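Local coordinates for protein hemolysin (Streptococcus suis, PDB 3HVN) that probably lyses host cells by binding cholesterol-containing membranes, inserting into them and assembling into an oligomeric pore, at residues T85-D90 with P373-S378; L453-Q458 with T470-D475. The protein carries 1 engineered substitution. All blocks are in the same frame, centred on the assembly; numbering follows the deposited sequence.

Contact 1. Residues T85-D90 with P373-S378; sequences TNNSAD and PAQILS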
ATOM      1  N   THR A  85       8.381  -9.621   3.430  1.00 68.94           N
ATOM      2  CA  THR A  85       9.834  -9.711   3.396  1.00 79.71           C
ATOM      3  C   THR A  85      10.412  -8.594   2.538  1.00 85.27           C
ATOM      4  O   THR A  85       9.863  -8.265   1.487  1.00101.04           O
ATOM      5  CB  THR A  85      10.290 -11.066   2.820  1.00 80.24           C
ATOM      6  OG1 THR A  85       9.881 -12.124   3.696  1.00 88.43           O
ATOM      7  CG2 THR A  85      11.802 -11.101   2.657  1.00 81.39           C
ATOM      8  N   ASN A  86      11.518  -8.010   2.988  1.00 74.42           N
ATOM      9  CA  ASN A  86      12.176  -6.960   2.221  1.00 80.89           C
ATOM     10  C   ASN A  86      13.697  -7.036   2.297  1.00 92.72           C
ATOM     11  O   ASN A  86      14.289  -6.849   3.360  1.00 98.81           O
ATOM     12  CB  ASN A  86      11.692  -5.578   2.664  1.00 92.83           C
ATOM     13  CG  ASN A  86      12.014  -4.497   1.650  1.00 93.46           C
ATOM     14  OD1 ASN A  86      12.107  -4.763   0.451  1.00 82.57           O
ATOM     15  ND2 ASN A  86      12.182  -3.269   2.125  1.00107.91           N
ATOM     16  N   ASN A  87      14.321  -7.313   1.158  1.00 92.37           N
ATOM     17  CA  ASN A  87      15.772  -7.391   1.068  1.00 96.75           C
ATOM     18  C   ASN A  87      16.283  -6.365   0.067  1.00 96.95           C
ATOM     19  O   ASN A  87      16.124  -6.539  -1.141  1.00117.24           O
ATOM     20  CB  ASN A  87      16.193  -8.799   0.644  1.00108.82           C
ATOM     21  CG  ASN A  87      17.642  -9.098   0.967  1.00115.51           C
ATOM     22  OD1 ASN A  87      18.447  -8.191   1.174  1.00117.49           O
ATOM     23  ND2 ASN A  87      17.982 -10.381   1.012  1.00115.32           N
ATOM     24  N   SER A  88      16.892  -5.292   0.564  1.00 88.95           N
ATOM     25  CA  SER A  88      17.307  -4.204  -0.318  1.00 82.92           C
ATOM     26  C   SER A  88      18.480  -3.388   0.218  1.00 84.29           C
ATOM     27  O   SER A  88      18.638  -3.225   1.428  1.00 90.64           O
ATOM     28  CB  SER A  88      16.123  -3.279  -0.609  1.00 71.84           C
ATOM     29  OG  SER A  88      16.528  -2.164  -1.385  1.00 76.23           O
ATOM     30  N   ALA A  89      19.292  -2.871  -0.698  1.00 86.26           N
ATOM     31  CA  ALA A  89      20.431  -2.032  -0.340  1.00 93.56           C
ATOM     32  C   ALA A  89      20.137  -0.564  -0.634  1.00 90.48           C
ATOM     33  O   ALA A  89      21.029   0.283  -0.568  1.00 78.89           O
ATOM     34  CB  ALA A  89      21.678  -2.485  -1.082  1.00 91.05           C
ATOM     35  N   ASP A  90      18.884  -0.272  -0.965  1.00 78.12           N
ATOM     36  CA  ASP A  90      18.455   1.096  -1.222  1.00 96.41           C
ATOM     37  C   ASP A  90      17.698   1.643  -0.017  1.00109.76           C
ATOM     38  O   ASP A  90      16.511   1.368   0.159  1.00118.41           O
ATOM     39  CB  ASP A  90      17.572   1.157  -2.469  1.00109.44           C
ATOM     40  CG  ASP A  90      17.186   2.576  -2.843  1.00130.48           C
ATOM     41  OD1 ASP A  90      17.971   3.503  -2.551  1.00149.05           O
ATOM     42  OD2 ASP A  90      16.101   2.764  -3.432  1.00122.95           O
ATOM     43  N   PRO A 373      27.010  -4.790  -2.475  1.00111.49           N
ATOM     44  CA  PRO A 373      25.881  -3.966  -2.038  1.00111.50           C
ATOM     45  C   PRO A 373      25.390  -4.396  -0.660  1.00103.43           C
ATOM     46  O   PRO A 373      25.013  -5.553  -0.478  1.00 81.47           O
ATOM     47  CB  PRO A 373      24.808  -4.256  -3.090  1.00113.37           C
ATOM     48  CG  PRO A 373      25.567  -4.696  -4.294  1.00112.41           C
ATOM     49  CD  PRO A 373      26.750  -5.447  -3.768  1.00111.18           C
ATOM     50  N   ALA A 374      25.405  -3.473   0.297  1.00108.29           N
ATOM     51  CA  ALA A 374      24.935  -3.763   1.647  1.00100.71           C
ATOM     52  C   ALA A 374      23.417  -3.896   1.665  1.00102.62           C
ATOM     53  O   ALA A 374      22.702  -2.933   1.945  1.00 93.88           O
ATOM     54  CB  ALA A 374      25.389  -2.679   2.611  1.00 91.19           C
ATOM     55  N   GLN A 375      22.930  -5.095   1.364  1.00106.71           N
ATOM     56  CA  GLN A 375      21.495  -5.339   1.287  1.00 91.94           C
ATOM     57  C   GLN A 375      20.892  -5.667   2.647  1.00 90.77           C
ATOM     58  O   GLN A 375      21.055  -6.775   3.159  1.00 99.89           O
ATOM     59  CB  GLN A 375      21.193  -6.471   0.303  1.00 95.92           C
ATOM     60  CG  GLN A 375      21.502  -6.135  -1.145  1.00104.14           C
ATOM     61  CD  GLN A 375      21.069  -7.232  -2.098  1.00118.79           C
ATOM     62  OE1 GLN A 375      20.594  -8.286  -1.676  1.00117.98           O
ATOM     63  NE2 GLN A 375      21.233  -6.988  -3.393  1.00131.08           N
ATOM     64  N   ILE A 376      20.196  -4.697   3.227  1.00 86.82           N
ATOM     65  CA  ILE A 376      19.469  -4.922   4.468  1.00 86.06           C
ATOM     66  C   ILE A 376      18.284  -5.846   4.215  1.00 72.18           C
ATOM     67  O   ILE A 376      17.507  -5.639   3.277  1.00 74.33           O
ATOM     68  CB  ILE A 376      18.962  -3.602   5.087  1.00 97.75           C
ATOM     69  CG1 ILE A 376      20.113  -2.836   5.746  1.00101.52           C
ATOM     70  CG2 ILE A 376      17.871  -3.877   6.108  1.00 56.55           C
ATOM     71  CD1 ILE A 376      21.073  -2.196   4.766  1.00104.78           C
ATOM     72  N   LEU A 377      18.162  -6.877   5.046  1.00 72.99           N
ATOM     73  CA  LEU A 377      17.036  -7.796   4.970  1.00 80.31           C
ATOM     74  C   LEU A 377      16.114  -7.567   6.160  1.00 91.53           C
ATOM     75  O   LEU A 377      16.571  -7.212   7.246  1.00101.51           O
ATOM     76  CB  LEU A 377      17.524  -9.246   4.952  1.00 63.89           C
ATOM     77  CG  LEU A 377      16.446 -10.334   4.962  1.00 65.52           C
ATOM     78  CD1 LEU A 377      15.481 -10.153   3.800  1.00 69.28           C
ATOM     79  CD2 LEU A 377      17.077 -11.717   4.929  1.00 73.62           C
ATOM     80  N   SER A 378      14.817  -7.763   5.954  1.00 83.51           N
ATOM     81  CA  SER A 378      13.843  -7.557   7.018  1.00 95.31           C
ATOM     82  C   SER A 378      12.583  -8.385   6.795  1.00 99.84           C
ATOM     83  O   SER A 378      11.951  -8.304   5.740  1.00107.75           O
ATOM     84  CB  SER A 378      13.487  -6.075   7.138  1.00106.78           C
ATOM     85  OG  SER A 378      12.627  -5.844   8.240  1.00127.99           O
TER
HETATM   86  O   HOH W   1      22.972   0.484   1.512  1.00 50.98           O

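Contact 2. Residues L453-Q458 with T470-D475; sequences LHVNIQ and TVYDKD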
ATOM      1  N   LEU A 453     -31.338 -18.412  -3.651  1.00 88.45           N
ATOM      2  CA  LEU A 453     -32.765 -18.125  -3.565  1.00 66.89           C
ATOM      3  C   LEU A 453     -33.553 -18.921  -4.598  1.00 74.37           C
ATOM      4  O   LEU A 453     -33.162 -19.001  -5.762  1.00 86.94           O
ATOM      5  CB  LEU A 453     -33.020 -16.630  -3.764  1.00 67.44           C
ATOM      6  CG  LEU A 453     -34.458 -16.228  -4.105  1.00 67.11           C
ATOM      7  CD1 LEU A 453     -35.402 -16.550  -2.955  1.00 62.11           C
ATOM      8  CD2 LEU A 453     -34.535 -14.753  -4.469  1.00 62.28           C
ATOM      9  N   HIS A 454     -34.664 -19.508  -4.166  1.00 66.91           N
ATOM     10  CA  HIS A 454     -35.553 -20.211  -5.081  1.00 73.54           C
ATOM     11  C   HIS A 454     -37.018 -19.865  -4.835  1.00 74.57           C
ATOM     12  O   HIS A 454     -37.484 -19.845  -3.690  1.00 66.73           O
ATOM     13  CB  HIS A 454     -35.352 -21.724  -4.996  1.00 68.50           C
ATOM     14  CG  HIS A 454     -36.237 -22.497  -5.924  1.00 71.58           C
ATOM     15  ND1 HIS A 454     -35.999 -22.585  -7.278  1.00 59.34           N
ATOM     16  CD2 HIS A 454     -37.365 -23.210  -5.694  1.00 72.83           C
ATOM     17  CE1 HIS A 454     -36.938 -23.322  -7.842  1.00 62.23           C
ATOM     18  NE2 HIS A 454     -37.780 -23.714  -6.903  1.00 74.77           N
ATOM     19  N   VAL A 455     -37.734 -19.600  -5.924  1.00 67.78           N
ATOM     20  CA  VAL A 455     -39.143 -19.236  -5.854  1.00 61.60           C
ATOM     21  C   VAL A 455     -40.018 -20.231  -6.611  1.00 58.37           C
ATOM     22  O   VAL A 455     -39.790 -20.509  -7.793  1.00 56.62           O
ATOM     23  CB  VAL A 455     -39.390 -17.824  -6.417  1.00 68.11           C
ATOM     24  CG1 VAL A 455     -40.882 -17.516  -6.449  1.00 31.69           C
ATOM     25  CG2 VAL A 455     -38.638 -16.790  -5.594  1.00 48.93           C
ATOM     26  N   ASN A 456     -41.018 -20.761  -5.912  1.00 71.79           N
ATOM     27  CA  ASN A 456     -41.970 -21.696  -6.497  1.00 77.91           C
ATOM     28  C   ASN A 456     -43.401 -21.335  -6.117  1.00 87.47           C
ATOM     29  O   ASN A 456     -43.797 -21.454  -4.957  1.00103.53           O
ATOM     30  CB  ASN A 456     -41.653 -23.128  -6.058  1.00 83.23           C
ATOM     31  CG  ASN A 456     -42.577 -24.157  -6.691  1.00 96.94           C
ATOM     32  OD1 ASN A 456     -43.743 -23.876  -6.971  1.00 80.03           O
ATOM     33  ND2 ASN A 456     -42.057 -25.358  -6.915  1.00121.85           N
ATOM     34  N   ILE A 457     -44.173 -20.891  -7.104  1.00 75.35           N
ATOM     35  CA  ILE A 457     -45.573 -20.553  -6.891  1.00 82.42           C
ATOM     36  C   ILE A 457     -46.479 -21.338  -7.832  1.00 84.50           C
ATOM     37  O   ILE A 457     -46.236 -21.405  -9.043  1.00 84.89           O
ATOM     38  CB  ILE A 457     -45.821 -19.044  -7.061  1.00 96.15           C
ATOM     39  CG1 ILE A 457     -45.189 -18.545  -8.358  1.00 74.55           C
ATOM     40  CG2 ILE A 457     -45.247 -18.282  -5.886  1.00120.16           C
ATOM     41  CD1 ILE A 457     -45.070 -17.040  -8.441  1.00 77.74           C
ATOM     42  N   GLN A 458     -47.522 -21.933  -7.262  1.00 93.63           N
ATOM     43  CA  GLN A 458     -48.455 -22.756  -8.021  1.00101.35           C
ATOM     44  C   GLN A 458     -49.871 -22.199  -7.913  1.00 98.59           C
ATOM     45  O   GLN A 458     -50.165 -21.402  -7.022  1.00 87.92           O
ATOM     46  CB  GLN A 458     -48.416 -24.199  -7.514  1.00108.54           C
ATOM     47  CG  GLN A 458     -47.012 -24.772  -7.395  1.00110.38           C
ATOM     48  CD  GLN A 458     -46.980 -26.097  -6.658  1.00 88.44           C
ATOM     49  OE1 GLN A 458     -48.009 -26.750  -6.485  1.00 77.19           O
ATOM     50  NE2 GLN A 458     -45.794 -26.502  -6.220  1.00 68.05           N
ATOM     51  N   THR A 470     -48.404 -25.961 -11.400  1.00101.53           N
ATOM     52  CA  THR A 470     -47.239 -25.122 -11.159  1.00 93.81           C
ATOM     53  C   THR A 470     -47.242 -23.919 -12.098  1.00 85.86           C
ATOM     54  O   THR A 470     -47.346 -24.070 -13.315  1.00 70.78           O
ATOM     55  CB  THR A 470     -45.926 -25.912 -11.327  1.00 94.49           C
ATOM     56  OG1 THR A 470     -44.815 -25.006 -11.308  1.00 84.75           O
ATOM     57  CG2 THR A 470     -45.928 -26.682 -12.639  1.00114.00           C
ATOM     58  N   VAL A 471     -47.136 -22.727 -11.524  1.00 91.74           N
ATOM     59  CA  VAL A 471     -47.195 -21.497 -12.302  1.00 85.50           C
ATOM     60  C   VAL A 471     -45.813 -20.896 -12.527  1.00 78.16           C
ATOM     61  O   VAL A 471     -45.521 -20.374 -13.604  1.00 49.31           O
ATOM     62  CB  VAL A 471     -48.092 -20.445 -11.620  1.00 70.46           C
ATOM     63  CG1 VAL A 471     -47.941 -19.093 -12.300  1.00 53.67           C
ATOM     64  CG2 VAL A 471     -49.537 -20.899 -11.637  1.00 90.95           C
ATOM     65  N   TYR A 472     -44.966 -20.972 -11.506  1.00 79.59           N
ATOM     66  CA  TYR A 472     -43.638 -20.376 -11.578  1.00 76.46           C
ATOM     67  C   TYR A 472     -42.674 -21.144 -10.681  1.00 76.95           C
ATOM     68  O   TYR A 472     -43.029 -21.539  -9.573  1.00 83.93           O
ATOM     69  CB  TYR A 472     -43.713 -18.903 -11.168  1.00 84.32           C
ATOM     70  CG  TYR A 472     -42.411 -18.137 -11.243  1.00 79.88           C
ATOM     71  CD1 TYR A 472     -42.165 -17.252 -12.285  1.00 70.86           C
ATOM     72  CD2 TYR A 472     -41.440 -18.279 -10.261  1.00 76.57           C
ATOM     73  CE1 TYR A 472     -40.982 -16.541 -12.354  1.00 70.19           C
ATOM     74  CE2 TYR A 472     -40.252 -17.573 -10.324  1.00 70.45           C
ATOM     75  CZ  TYR A 472     -40.028 -16.705 -11.371  1.00 68.17           C
ATOM     76  OH  TYR A 472     -38.848 -16.000 -11.434  1.00 70.39           O
ATOM     77  N   ASP A 473     -41.457 -21.363 -11.166  1.00 75.17           N
ATOM     78  CA  ASP A 473     -40.470 -22.133 -10.418  1.00 79.49           C
ATOM     79  C   ASP A 473     -39.066 -21.810 -10.905  1.00 79.48           C
ATOM     80  O   ASP A 473     -38.639 -22.304 -11.949  1.00 97.81           O
ATOM     81  CB  ASP A 473     -40.741 -23.631 -10.574  1.00 75.13           C
ATOM     82  CG  ASP A 473     -39.902 -24.475  -9.637  1.00 91.80           C
ATOM     83  OD1 ASP A 473     -39.866 -24.163  -8.430  1.00 75.32           O
ATOM     84  OD2 ASP A 473     -39.284 -25.454 -10.107  1.00104.87           O
ATOM     85  N   LYS A 474     -38.345 -20.985 -10.152  1.00 70.85           N
ATOM     86  CA  LYS A 474     -37.026 -20.546 -10.600  1.00 57.49           C
ATOM     87  C   LYS A 474     -36.023 -20.314  -9.475  1.00 76.01           C
ATOM     88  O   LYS A 474     -36.390 -19.938  -8.359  1.00 76.18           O
ATOM     89  CB  LYS A 474     -37.142 -19.265 -11.434  1.00 51.76           C
ATOM     90  CG  LYS A 474     -37.878 -19.426 -12.754  1.00 79.66           C
ATOM     91  CD  LYS A 474     -37.905 -18.115 -13.525  1.00 97.74           C
ATOM     92  CE  LYS A 474     -38.750 -18.225 -14.783  1.00112.70           C
ATOM     93  NZ  LYS A 474     -38.851 -16.920 -15.494  1.00118.94           N
ATOM     94  N   ASP A 475     -34.751 -20.546  -9.788  1.00 84.37           N
ATOM     95  CA  ASP A 475     -33.655 -20.103  -8.941  1.00 86.27           C
ATOM     96  C   ASP A 475     -33.400 -18.641  -9.276  1.00 79.95           C
ATOM     97  O   ASP A 475     -33.186 -18.295 -10.438  1.00 63.39           O
ATOM     98  CB  ASP A 475     -32.393 -20.922  -9.213  1.00 83.94           C
ATOM     99  CG  ASP A 475     -32.558 -22.388  -8.866  1.00 90.29           C
ATOM    100  OD1 ASP A 475     -31.709 -23.200  -9.291  1.00 83.50           O
ATOM    101  OD2 ASP A 475     -33.534 -22.730  -8.168  1.00 98.70           O
TER

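Contact 1. Residues T85-D90 with P373-S378
Ile376 O receives the amide of Ser88 at 2.8 Å with an N-H...O angle of 163°, and the CA-H of Asn87 also leans on this oxygen. Two residues along, Asn86 N reaches Ser378 O at the same length; the return bonds, from Ile376 N to Ser88 O and from Ser378 N to Asn86 O, are bent and weak. This is antiparallel pairing, between the end of strand 73-88 and the start of the long strand 376-401. On the face bearing Asn87 and Leu377, the leucine CG stands anti to the backbone N (chi1 176°), bringing CD1 to 3.5 Å from Asn87 CB and within 4.0 Å of Thr85 CG2. Asn87 OD1 comes 3.4 Å from Gln375 CB, the two amide planes standing 81° apart. Past the last pair the regular pairing stops but the chains stay close: Ala89 CB lies 3.7 Å from Gln375 CG and 4.1 Å from Pro373 CB, and a water donates to Ala89 O and, weakly, to Ala374 O. Ser88 OG accepts from Asp90 N in an ST turn, while Thr85 OG1 bonds to Asn379. Direct hydrogen bonding across the contact is thus entirely main chain to main chain, so its register rests on peptide groups.

Contact 2. Residues L453-Q458 with T470-D475
His454 sits between two carboxylates: its ND1 donates to Asp475 OD2 at 2.6 Å, and NE2 donates, through a weak bond, to Asp473 OD1. The imidazole is extended from the strand, CG anti to the backbone N (chi1 -180°), and so spans both acids along the facing strand. Neither carboxylate is coplanar with the ring; that of Asp473 stands 86° to it, and Asp475 OD2 is tilted out of the ring plane. Flanked by two acids, the histidine is probably biased toward its charged form. Asp473 OD1 also has Asn456 ND2 at 2.9 Å, at an angle too poor for a hydrogen bond. The strands form the antiparallel hairpin that carries, in the eleven residues between them, the Trp-rich undecapeptide of cholesterol-dependent cytolysins. Close to that loop is a classic beta bulge, in which Ile457 O accepts from Val471 N at 3.0 Å and from Tyr472 N at 2.8 Å. On the opposite face from the histidine, Tyr472 CG lies anti to its own backbone N (chi1 -178°), and CE2 meets Val455 CG1 at 3.9 Å. Tyr472 OH bonds to Asp497, and the Tyr472 ring meets that of Tyr495 edge-to-face.

In the fold
The two contacts lie on opposite sides of the centre of this elongated chain, with centres 62 Å apart and nearest atoms about 41 Å apart. A shared framework nevertheless spans the distance. Strand 376-401, which begins in contact 1, pairs further along with strands 440-446 and 481-487, and Ile484 of the latter packs on Val455 and Ile457 of contact 2. Contact 1 belongs to the long sheet containing strand 376-401, and contact 2 to the four-stranded sheet packed against it in the C-terminal beta sandwich. A heptane-1,2,3-triol bound by Lys431, Thr437, His439 and Trp440 lies about 13 Å from the Ile457 side chain, near contact 2 but not part of it.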